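Local coordinates for aminotransferase (Streptomyces pactum, PDB 4ZM4), which belongs to the class-III family of pyridoxal-phosphate-dependent aminotransferases and is built as a dimer of two copies of one chain, at residues 298-302 against 303-307; 316-319 against 320-323; 19-22 against 23-27. The protein carries 1 engineered substitution. All blocks are in the same frame, centred on the assembly; numbering follows the deposited sequence.

Interaction 1 (298-302 against 303-307); sequences RMLAS and NEAHH
The carbonyl O of M299 is gripped by two backbone N-H groups from just beyond the helix end. A305 N donates to M299 O at 2.9 Å, almost straight at the hydrogen (174°). It comes from above the carbonyl plane. E304 N donates to M299 O at 3.0 Å, more bent, and lies nearly in line with the C=O bond. A weak bond of 3.2 Å runs from N303 N to L300 O. S302 OG packs 3.4 Å from E304 CB.

Side chains pack across the same turn. A305 CB meets M299 CB at 3.7 Å and L300 CD2 at 3.8 Å, so the alanine methyl sits against both residues. L300 points its CB away from 303-307, but its CD2 branch comes back to A305. The M299 side chain bends at chi3 (78°), and the extended E304 side chain brings its carboxylate carbon to the end of it. M299 CE lies 3.8 Å from E304 CD, and the two side chains run obliquely past each other.

The polar end of N303 is held by other parts of the dimer. Its OD1 accepts from R118, which also donates to L300 O, and its ND2 donates to S32 O of the second subunit. L300 and A305 both pack on L133 of helix 123-138, and M299 packs on L180 of the second subunit.

N303 has positive phi (56°) and is the C-prime residue. With the bonds from E304 N to M299 O and from N303 N to L300 O, this is a Schellman motif. It ends the short helix 298-301 at the subunit interface.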
loop_
_atom_site.group_PDB
_atom_site.type_symbol
_atom_site.label_atom_id
_atom_site.label_comp_id
_atom_site.label_asym_id
_atom_site.label_seq_id
_atom_site.Cartn_x
_atom_site.Cartn_y
_atom_site.Cartn_z
ATOM N N ARG B 298 -16.544 9.942 -12.603
ATOM C CA ARG B 298 -17.143 9.389 -13.818
ATOM C C ARG B 298 -16.178 8.553 -14.660
ATOM O O ARG B 298 -16.592 7.582 -15.293
ATOM C CB ARG B 298 -17.792 10.509 -14.679
ATOM C CG ARG B 298 -16.811 11.310 -15.542
ATOM C CD ARG B 298 -17.381 12.629 -16.051
ATOM N NE ARG B 298 -16.763 13.732 -15.308
ATOM C CZ ARG B 298 -16.210 14.824 -15.819
ATOM N NH1 ARG B 298 -16.184 15.042 -17.116
ATOM N NH2 ARG B 298 -15.698 15.731 -15.000
ATOM N N MET B 299 -14.893 8.920 -14.702
ATOM C CA MET B 299 -13.950 8.155 -15.516
ATOM C C MET B 299 -13.597 6.812 -14.886
ATOM O O MET B 299 -13.062 5.927 -15.564
ATOM C CB MET B 299 -12.713 8.969 -15.834
ATOM C CG MET B 299 -13.036 10.240 -16.612
ATOM S SD MET B 299 -11.585 10.960 -17.400
ATOM C CE MET B 299 -11.371 9.893 -18.837
ATOM N N LEU B 300 -13.862 6.652 -13.593
ATOM C CA LEU B 300 -13.641 5.371 -12.940
ATOM C C LEU B 300 -14.877 4.522 -13.016
ATOM O O LEU B 300 -14.789 3.304 -12.955
ATOM C CB LEU B 300 -13.183 5.567 -11.492
ATOM C CG LEU B 300 -11.755 6.049 -11.355
ATOM C CD1 LEU B 300 -11.419 6.343 -9.897
ATOM C CD2 LEU B 300 -10.763 5.041 -11.907
ATOM N N ALA B 301 -16.052 5.157 -13.100
ATOM C CA ALA B 301 -17.325 4.417 -13.242
ATOM C C ALA B 301 -17.342 3.751 -14.594
ATOM O O ALA B 301 -17.869 2.667 -14.732
ATOM C CB ALA B 301 -18.530 5.343 -13.084
ATOM N N SER B 302 -16.737 4.404 -15.583
ATOM C CA SER B 302 -16.632 3.869 -16.931
ATOM C C SER B 302 -15.407 2.965 -17.117
ATOM O O SER B 302 -15.215 2.398 -18.185
ATOM C CB SER B 302 -16.561 5.028 -17.922
ATOM O OG SER B 302 -15.350 5.752 -17.773
ATOM N N ASN B 303 -14.572 2.847 -16.081
ATOM C CA ASN B 303 -13.307 2.087 -16.125
ATOM C C ASN B 303 -12.352 2.532 -17.251
ATOM O O ASN B 303 -11.556 1.742 -17.774
ATOM C CB ASN B 303 -13.581 0.582 -16.201
ATOM C CG ASN B 303 -12.516 -0.231 -15.502
ATOM O OD1 ASN B 303 -12.016 0.151 -14.438
ATOM N ND2 ASN B 303 -12.148 -1.348 -16.092
ATOM N N GLU B 304 -12.424 3.814 -17.589
ATOM C CA GLU B 304 -11.544 4.420 -18.557
ATOM C C GLU B 304 -10.267 4.893 -17.837
ATOM O O GLU B 304 -9.167 4.733 -18.353
ATOM C CB GLU B 304 -12.257 5.590 -19.261
ATOM C CG GLU B 304 -11.601 6.041 -20.556
ATOM C CD GLU B 304 -12.384 7.128 -21.284
ATOM O OE1 GLU B 304 -13.601 7.308 -20.986
ATOM O OE2 GLU B 304 -11.764 7.809 -22.142
ATOM N N ALA B 305 -10.424 5.503 -16.665
ATOM C CA ALA B 305 -9.279 5.899 -15.840
ATOM C C ALA B 305 -8.775 4.706 -15.015
ATOM O O ALA B 305 -9.397 3.616 -15.005
ATOM C CB ALA B 305 -9.640 7.065 -14.920
ATOM N N HIS B 306 -7.643 4.904 -14.348
ATOM C CA HIS B 306 -6.916 3.780 -13.802
ATOM C C HIS B 306 -6.783 3.814 -12.307
ATOM O O HIS B 306 -6.551 4.851 -11.709
ATOM C CB HIS B 306 -5.501 3.728 -14.389
ATOM C CG HIS B 306 -4.822 2.424 -14.187
ATOM N ND1 HIS B 306 -3.926 2.203 -13.162
ATOM C CD2 HIS B 306 -4.900 1.265 -14.885
ATOM C CE1 HIS B 306 -3.463 0.967 -13.252
ATOM N NE2 HIS B 306 -4.054 0.374 -14.281
ATOM N N HIS B 307 -6.927 2.633 -11.730
ATOM C CA HIS B 307 -6.407 2.362 -10.421
ATOM C C HIS B 307 -6.194 0.867 -10.351
ATOM O O HIS B 307 -6.837 0.103 -11.097
ATOM C CB HIS B 307 -7.371 2.850 -9.322
ATOM C CG HIS B 307 -6.857 2.589 -7.941
ATOM N ND1 HIS B 307 -5.603 2.991 -7.534
ATOM C CD2 HIS B 307 -7.404 1.931 -6.893
ATOM C CE1 HIS B 307 -5.422 2.634 -6.283
ATOM N NE2 HIS B 307 -6.486 1.968 -5.878
#

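Interaction 2 (316-319 against 320-323); sequences AALR and AVVA
V322 and V321 turn one methyl each back onto the carbonyl oxygens of the preceding turn. V322 CG2 lies 3.3 Å from L318 O, and V321 CG2 lies 3.5 Å from A317 O. CG1 of V322 is anti to the backbone N (chi1 165°), which puts CG2 beside that N and over L318 O. V321 is turned the same way. L318 meets V321 more loosely, CD2 to CG2 at 4.4 Å. The alanine methyls also lie on carbonyl oxygens: A323 CB is 3.5 Å from R319 O, four residues back, and A320 CB is 3.4 Å from A317 O, three back.

All eight residues belong to helix 315-329, in regular alpha-helical i to i+4 bonding. A320 N donates to A316 O at 3.0 Å and V322 N to L318 O at 2.9 Å. V321 N to A317 O and A323 N to R319 O complete the set. The last of these is nearly straight, at 168°.

R319 CB points away from 320-323, and the side chain bends at chi2 (68°). Its guanidinium is bound outside the two segments: NH1 forms a salt bridge with D85 and a hydrogen bond with Q86, both on helix 77-89. A316, A320 and A323 also pack on helix 77-89, through F87, V83 and A82. V322 packs on R102 and A103 of helix 98-110.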
loop_
_atom_site.group_PDB
_atom_site.type_symbol
_atom_site.label_atom_id
_atom_site.label_comp_id
_atom_site.label_asym_id
_atom_site.label_seq_id
_atom_site.Cartn_x
_atom_site.Cartn_y
_atom_site.Cartn_z
ATOM N N ALA B 316 -10.774 -8.640 4.158
ATOM C CA ALA B 316 -10.343 -8.242 5.503
ATOM C C ALA B 316 -10.315 -6.730 5.674
ATOM O O ALA B 316 -10.907 -6.206 6.623
ATOM C CB ALA B 316 -8.979 -8.812 5.838
ATOM N N ALA B 317 -9.682 -6.023 4.744
ATOM C CA ALA B 317 -9.637 -4.558 4.801
ATOM C C ALA B 317 -11.034 -3.927 4.838
ATOM O O ALA B 317 -11.296 -3.038 5.655
ATOM C CB ALA B 317 -8.864 -3.982 3.610
ATOM N N LEU B 318 -11.927 -4.381 3.976
ATOM C CA LEU B 318 -13.292 -3.839 3.954
ATOM C C LEU B 318 -14.151 -4.291 5.156
ATOM O O LEU B 318 -14.991 -3.531 5.640
ATOM C CB LEU B 318 -13.979 -4.129 2.616
ATOM C CG LEU B 318 -13.228 -3.536 1.420
ATOM C CD1 LEU B 318 -14.124 -3.524 0.181
ATOM C CD2 LEU B 318 -12.707 -2.125 1.692
ATOM N N ARG B 319 -13.878 -5.464 5.707
ATOM C CA ARG B 319 -14.482 -5.820 6.997
ATOM C C ARG B 319 -14.060 -4.818 8.084
ATOM O O ARG B 319 -14.870 -4.392 8.924
ATOM C CB ARG B 319 -14.108 -7.259 7.382
ATOM C CG ARG B 319 -14.904 -7.833 8.548
ATOM C CD ARG B 319 -16.378 -8.047 8.209
ATOM N NE ARG B 319 -17.108 -8.507 9.377
ATOM C CZ ARG B 319 -17.215 -9.772 9.754
ATOM N NH1 ARG B 319 -16.677 -10.753 9.049
ATOM N NH2 ARG B 319 -17.870 -10.065 10.851
ATOM N N ALA B 320 -12.776 -4.444 8.091
ATOM C CA ALA B 320 -12.298 -3.469 9.061
ATOM C C ALA B 320 -13.004 -2.108 8.873
ATOM O O ALA B 320 -13.336 -1.454 9.842
ATOM C CB ALA B 320 -10.782 -3.315 8.966
ATOM N N VAL B 321 -13.213 -1.691 7.625
ATOM C CA VAL B 321 -13.878 -0.418 7.368
ATOM C C VAL B 321 -15.301 -0.509 7.886
ATOM O O VAL B 321 -15.771 0.400 8.570
ATOM C CB VAL B 321 -13.865 -0.024 5.866
ATOM C CG1 VAL B 321 -14.757 1.167 5.574
ATOM C CG2 VAL B 321 -12.447 0.293 5.398
ATOM N N VAL B 322 -15.978 -1.609 7.590
ATOM C CA VAL B 322 -17.370 -1.810 8.028
ATOM C C VAL B 322 -17.515 -1.818 9.547
ATOM O O VAL B 322 -18.391 -1.166 10.109
ATOM C CB VAL B 322 -17.943 -3.108 7.422
ATOM C CG1 VAL B 322 -19.236 -3.540 8.144
ATOM C CG2 VAL B 322 -18.178 -2.926 5.921
ATOM N N ALA B 323 -16.643 -2.550 10.215
ATOM C CA ALA B 323 -16.672 -2.594 11.684
ATOM C C ALA B 323 -16.332 -1.226 12.303
ATOM O O ALA B 323 -16.978 -0.800 13.259
ATOM C CB ALA B 323 -15.716 -3.661 12.210
#

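Interaction 3 (19-22 against 23-27); sequences DGIK and SVIAG
I21 overlaps I25, the two side chains lying side by side and pointing the same way. I21 CG2 meets I25 CG1 at 3.8 Å. CG2 of I21 is the branch anti to the backbone N, while CG1 of I25 is beside its backbone N (chi1 -50°), anti to the carbonyl carbon. Both isoleucines face the second subunit, I21 packing on H97 and I25 on F119 there.

The backbone beneath them is tied at I21 O, which takes two N-H groups. I25 N donates at 2.8 Å to I21 O, nearly along the carbonyl bond. V24 N donates at 3.1 Å to I21 O from above the carbonyl plane. These bonds carry the chain out of the C-terminal end of helix 14-22 into the loop that leads to strand 44-48. One residue earlier, S23 holds G20 O with two groups. S23 OG donates to G20 O at 3.0 Å, and S23 N to G20 O at 3.3 Å. Both come from one face of the carbonyl plane, OG much closer to that plane than N.

A water joins the helix end to the loop. The water donates to K22 O at 2.6 Å and accepts from G27 N at 2.9 Å. G27 has positive phi (92°), where a side chain would be jammed against the preceding carbonyl oxygen. A26 O accepts from R118 of the second subunit.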
loop_
_atom_site.group_PDB
_atom_site.type_symbol
_atom_site.label_atom_id
_atom_site.label_comp_id
_atom_site.label_asym_id
_atom_site.label_seq_id
_atom_site.Cartn_x
_atom_site.Cartn_y
_atom_site.Cartn_z
ATOM N N ASP B 19 19.142 -3.392 17.695
ATOM C CA ASP B 19 20.319 -3.775 16.913
ATOM C C ASP B 19 20.073 -5.090 16.194
ATOM O O ASP B 19 20.518 -5.256 15.059
ATOM C CB ASP B 19 21.594 -3.871 17.796
ATOM C CG ASP B 19 22.167 -2.494 18.164
ATOM O OD1 ASP B 19 21.992 -1.530 17.400
ATOM O OD2 ASP B 19 22.816 -2.367 19.225
ATOM N N GLY B 20 19.379 -6.023 16.848
ATOM C CA GLY B 20 18.978 -7.269 16.224
ATOM C C GLY B 20 18.065 -7.009 15.043
ATOM O O GLY B 20 18.192 -7.626 13.964
ATOM N N ILE B 21 17.168 -6.063 15.214
ATOM C CA ILE B 21 16.226 -5.727 14.143
ATOM C C ILE B 21 16.988 -5.165 12.944
ATOM O O ILE B 21 16.699 -5.547 11.795
ATOM C CB ILE B 21 15.113 -4.795 14.656
ATOM C CG1 ILE B 21 14.182 -5.590 15.584
ATOM C CG2 ILE B 21 14.347 -4.170 13.511
ATOM C CD1 ILE B 21 13.245 -4.711 16.412
ATOM N N LYS B 22 17.986 -4.323 13.224
ATOM C CA LYS B 22 18.791 -3.654 12.178
ATOM C C LYS B 22 19.639 -4.586 11.371
ATOM O O LYS B 22 20.051 -4.233 10.271
ATOM C CB LYS B 22 19.687 -2.588 12.775
ATOM C CG LYS B 22 18.956 -1.349 13.202
ATOM C CD LYS B 22 19.894 -0.371 13.879
ATOM C CE LYS B 22 19.236 0.999 14.039
ATOM N NZ LYS B 22 20.172 1.974 14.670
ATOM N N SER B 23 19.926 -5.773 11.876
ATOM C CA SER B 23 20.715 -6.698 11.058
ATOM C C SER B 23 19.870 -7.309 9.919
ATOM O O SER B 23 20.445 -7.850 8.978
ATOM C CB SER B 23 21.339 -7.806 11.923
ATOM O OG SER B 23 20.345 -8.768 12.250
ATOM N N VAL B 24 18.534 -7.265 10.025
ATOM C CA VAL B 24 17.652 -7.783 8.944
ATOM C C VAL B 24 16.663 -6.755 8.339
ATOM O O VAL B 24 16.159 -6.976 7.244
ATOM C CB VAL B 24 16.875 -9.048 9.367
ATOM C CG1 VAL B 24 17.864 -10.161 9.741
ATOM C CG2 VAL B 24 15.945 -8.776 10.529
ATOM N N ILE B 25 16.433 -5.633 9.015
ATOM C CA ILE B 25 15.652 -4.534 8.459
ATOM C C ILE B 25 16.619 -3.351 8.212
ATOM O O ILE B 25 17.112 -2.754 9.166
ATOM C CB ILE B 25 14.515 -4.096 9.435
ATOM C CG1 ILE B 25 13.692 -5.286 9.907
ATOM C CG2 ILE B 25 13.617 -3.061 8.795
ATOM C CD1 ILE B 25 12.997 -6.054 8.807
ATOM N N ALA B 26 16.917 -3.038 6.949
ATOM C CA ALA B 26 17.912 -2.004 6.646
ATOM C C ALA B 26 17.460 -0.645 7.191
ATOM O O ALA B 26 16.409 -0.153 6.818
ATOM C CB ALA B 26 18.150 -1.895 5.151
ATOM N N GLY B 27 18.228 -0.128 8.147
ATOM C CA GLY B 27 17.904 1.114 8.839
ATOM C C GLY B 27 17.102 0.966 10.130
ATOM O O GLY B 27 16.880 1.953 10.846
HETATM O O HOH W 1 20.258 -1.814 9.309
#

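How the interactions relate
Along the chain the order is interaction 3, interaction 1, interaction 2. The loop after helix 298-301 leads to helix 315-329, which carries interaction 2. Within one chain, the centres of interactions 1 and 2 are 24 Å apart, and that of interaction 3 lies 42 Å from interaction 1 and 32 Å from interaction 2; there, none touches another. Interactions 1 and 3 are helix ends at the subunit interface, where L300 of one chain packs on A26 of the other. R118 of one subunit bonds to N303 and L300 of its own chain and to A26 O of the other. Interaction 2 instead sits within one subunit, among helices 77-89 and 98-110.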